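Local coordinates for protein type-2Ba cytolytic delta-endotoxin (PDB 2RCI) that probably kills the larvae of dipteran insects by making pores in the epithelial cell membrane of the midgut, at residues K82-I85 / R86-G90. Numbering follows the deposited sequence.
Sequences KEII and RSVLG
The amide N of V88 donates to O of I84 at 2.9 Å, nearly along the C=O axis, one of the i to i+4 backbone bonds that R86 N to K82 O and L89 N to I85 O repeat. On the outer flank, R86 grips the carboxylate of E83 side-on: NE of R86 reaches OE1 of E83 at 3.0 Å, and NH2 of R86 reaches OE2 of E83 at 3.1 Å. Both oxygens accept on their syn side. The flat groups are 16° apart; OE2 lies in the guanidinium plane, whereas OE1 is tilted out of it and its bond from NE is the more bent (144°). Two bonds to two oxygens should restrict turning of either group. The side chain of R86 sets out with CG anti to the backbone nitrogen, then bends at chi3 (-43°) toward E83. K82 runs extended alongside, NZ 3.8 Å from R86 NH2, a like-charge approach the carboxylate probably eases.

Helix 74-89 of the Cyt toxin alpha/beta fold thus exemplifies the amphipathic helix: a charged i to i+3 pair outside, apolar i to i+4 pairs inside. I84 CG2 meets V88 CG2 at 4.0 Å, both residues resting on strand 57-64. I85 and L89 fill the seam between strand 150-162 and helix 96-110, whose W99 also makes a cation-pi contact with R86. G90, with positive phi, is first to leave helical backbone angles; the carbonyls of V88 and L89 bond the hydroxyls of T188 and T60.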
ATOM      1  N   LYS A  82      -1.629   9.773  -3.215  1.00 15.61           N
ATOM      2  CA  LYS A  82      -0.947  10.398  -2.072  1.00 16.46           C
ATOM      3  C   LYS A  82      -1.951  11.125  -1.169  1.00 15.79           C
ATOM      4  O   LYS A  82      -1.903  11.019   0.054  1.00 15.53           O
ATOM      5  CB  LYS A  82       0.115  11.398  -2.543  1.00 16.00           C
ATOM      6  CG  LYS A  82       0.933  12.045  -1.401  1.00 17.11           C
ATOM      7  CD  LYS A  82       1.706  13.264  -1.874  1.00 17.67           C
ATOM      8  CE  LYS A  82       2.670  13.766  -0.738  1.00 22.19           C
ATOM      9  NZ  LYS A  82       3.366  15.031  -1.128  1.00 23.37           N
ATOM     10  N   GLU A  83      -2.875  11.855  -1.777  1.00 15.26           N
ATOM     11  CA  GLU A  83      -3.865  12.584  -0.995  1.00 16.95           C
ATOM     12  C   GLU A  83      -4.814  11.622  -0.279  1.00 16.67           C
ATOM     13  O   GLU A  83      -5.218  11.877   0.857  1.00 17.04           O
ATOM     14  CB  GLU A  83      -4.636  13.595  -1.856  1.00 17.35           C
ATOM     15  CG  GLU A  83      -3.751  14.796  -2.311  1.00 21.45           C
ATOM     16  CD  GLU A  83      -2.894  15.402  -1.176  1.00 27.36           C
ATOM     17  OE1 GLU A  83      -3.463  15.792  -0.137  1.00 30.13           O
ATOM     18  OE2 GLU A  83      -1.657  15.464  -1.312  1.00 27.78           O
ATOM     19  N   ILE A  84      -5.134  10.509  -0.933  1.00 16.17           N
ATOM     20  CA  ILE A  84      -6.008   9.515  -0.287  1.00 16.76           C
ATOM     21  C   ILE A  84      -5.287   8.921   0.942  1.00 16.67           C
ATOM     22  O   ILE A  84      -5.881   8.810   2.025  1.00 17.53           O
ATOM     23  CB  ILE A  84      -6.440   8.407  -1.250  1.00 16.25           C
ATOM     24  CG1 ILE A  84      -7.361   8.984  -2.321  1.00 17.03           C
ATOM     25  CG2 ILE A  84      -7.208   7.285  -0.499  1.00 17.50           C
ATOM     26  CD1 ILE A  84      -7.598   8.030  -3.505  1.00 16.32           C
ATOM     27  N   ILE A  85      -4.010   8.587   0.770  1.00 16.30           N
ATOM     28  CA  ILE A  85      -3.196   8.080   1.879  1.00 15.91           C
ATOM     29  C   ILE A  85      -3.123   9.089   3.030  1.00 17.22           C
ATOM     30  O   ILE A  85      -3.268   8.713   4.200  1.00 16.61           O
ATOM     31  CB  ILE A  85      -1.809   7.598   1.406  1.00 15.69           C
ATOM     32  CG1 ILE A  85      -1.987   6.362   0.480  1.00 13.88           C
ATOM     33  CG2 ILE A  85      -0.895   7.289   2.628  1.00 14.61           C
ATOM     34  CD1 ILE A  85      -0.739   5.928  -0.226  1.00 17.65           C
ATOM     35  N   ARG A  86      -2.903  10.370   2.710  1.00 17.62           N
ATOM     36  CA  ARG A  86      -2.993  11.436   3.723  1.00 19.39           C
ATOM     37  C   ARG A  86      -4.296  11.321   4.566  1.00 19.76           C
ATOM     38  O   ARG A  86      -4.257  11.348   5.810  1.00 19.00           O
ATOM     39  CB  ARG A  86      -2.879  12.822   3.081  1.00 19.11           C
ATOM     40  CG  ARG A  86      -2.645  13.977   4.114  1.00 20.79           C
ATOM     41  CD  ARG A  86      -2.501  15.320   3.428  1.00 22.48           C
ATOM     42  NE  ARG A  86      -1.662  15.297   2.226  1.00 27.82           N
ATOM     43  CZ  ARG A  86      -0.354  15.546   2.204  1.00 30.62           C
ATOM     44  NH1 ARG A  86       0.301  15.829   3.331  1.00 30.40           N
ATOM     45  NH2 ARG A  86       0.303  15.497   1.052  1.00 31.90           N
ATOM     46  N   SER A  87      -5.425  11.129   3.886  1.00 19.87           N
ATOM     47  CA  SER A  87      -6.718  10.975   4.565  1.00 21.23           C
ATOM     48  C   SER A  87      -6.784   9.705   5.415  1.00 20.48           C
ATOM     49  O   SER A  87      -7.204   9.751   6.582  1.00 20.46           O
ATOM     50  CB  SER A  87      -7.873  11.043   3.559  1.00 21.22           C
ATOM     51  OG  SER A  87      -9.125  10.936   4.239  1.00 27.46           O
ATOM     52  N   VAL A  88      -6.332   8.588   4.856  1.00 18.61           N
ATOM     53  CA  VAL A  88      -6.506   7.280   5.501  1.00 19.02           C
ATOM     54  C   VAL A  88      -5.616   7.142   6.743  1.00 18.22           C
ATOM     55  O   VAL A  88      -5.927   6.390   7.660  1.00 18.34           O
ATOM     56  CB  VAL A  88      -6.287   6.113   4.511  1.00 17.78           C
ATOM     57  CG1 VAL A  88      -6.453   4.779   5.201  1.00 21.39           C
ATOM     58  CG2 VAL A  88      -7.317   6.175   3.364  1.00 20.72           C
ATOM     59  N   LEU A  89      -4.503   7.875   6.752  1.00 18.65           N
ATOM     60  CA  LEU A  89      -3.548   7.831   7.844  1.00 19.68           C
ATOM     61  C   LEU A  89      -4.179   8.276   9.154  1.00 20.56           C
ATOM     62  O   LEU A  89      -3.874   7.715  10.214  1.00 19.91           O
ATOM     63  CB  LEU A  89      -2.348   8.737   7.522  1.00 19.08           C
ATOM     64  CG  LEU A  89      -1.094   8.023   7.037  1.00 20.59           C
ATOM     65  CD1 LEU A  89      -0.102   9.090   6.499  1.00 21.92           C
ATOM     66  CD2 LEU A  89      -0.434   7.152   8.134  1.00 21.65           C
ATOM     67  N   GLY A  90      -5.072   9.270   9.067  1.00 22.22           N
ATOM     68  CA  GLY A  90      -5.744   9.850  10.247  1.00 24.13           C
ATOM     69  C   GLY A  90      -4.800  10.384  11.317  1.00 25.37           C
ATOM     70  O   GLY A  90      -5.172  10.474  12.492  1.00 27.67           O
TER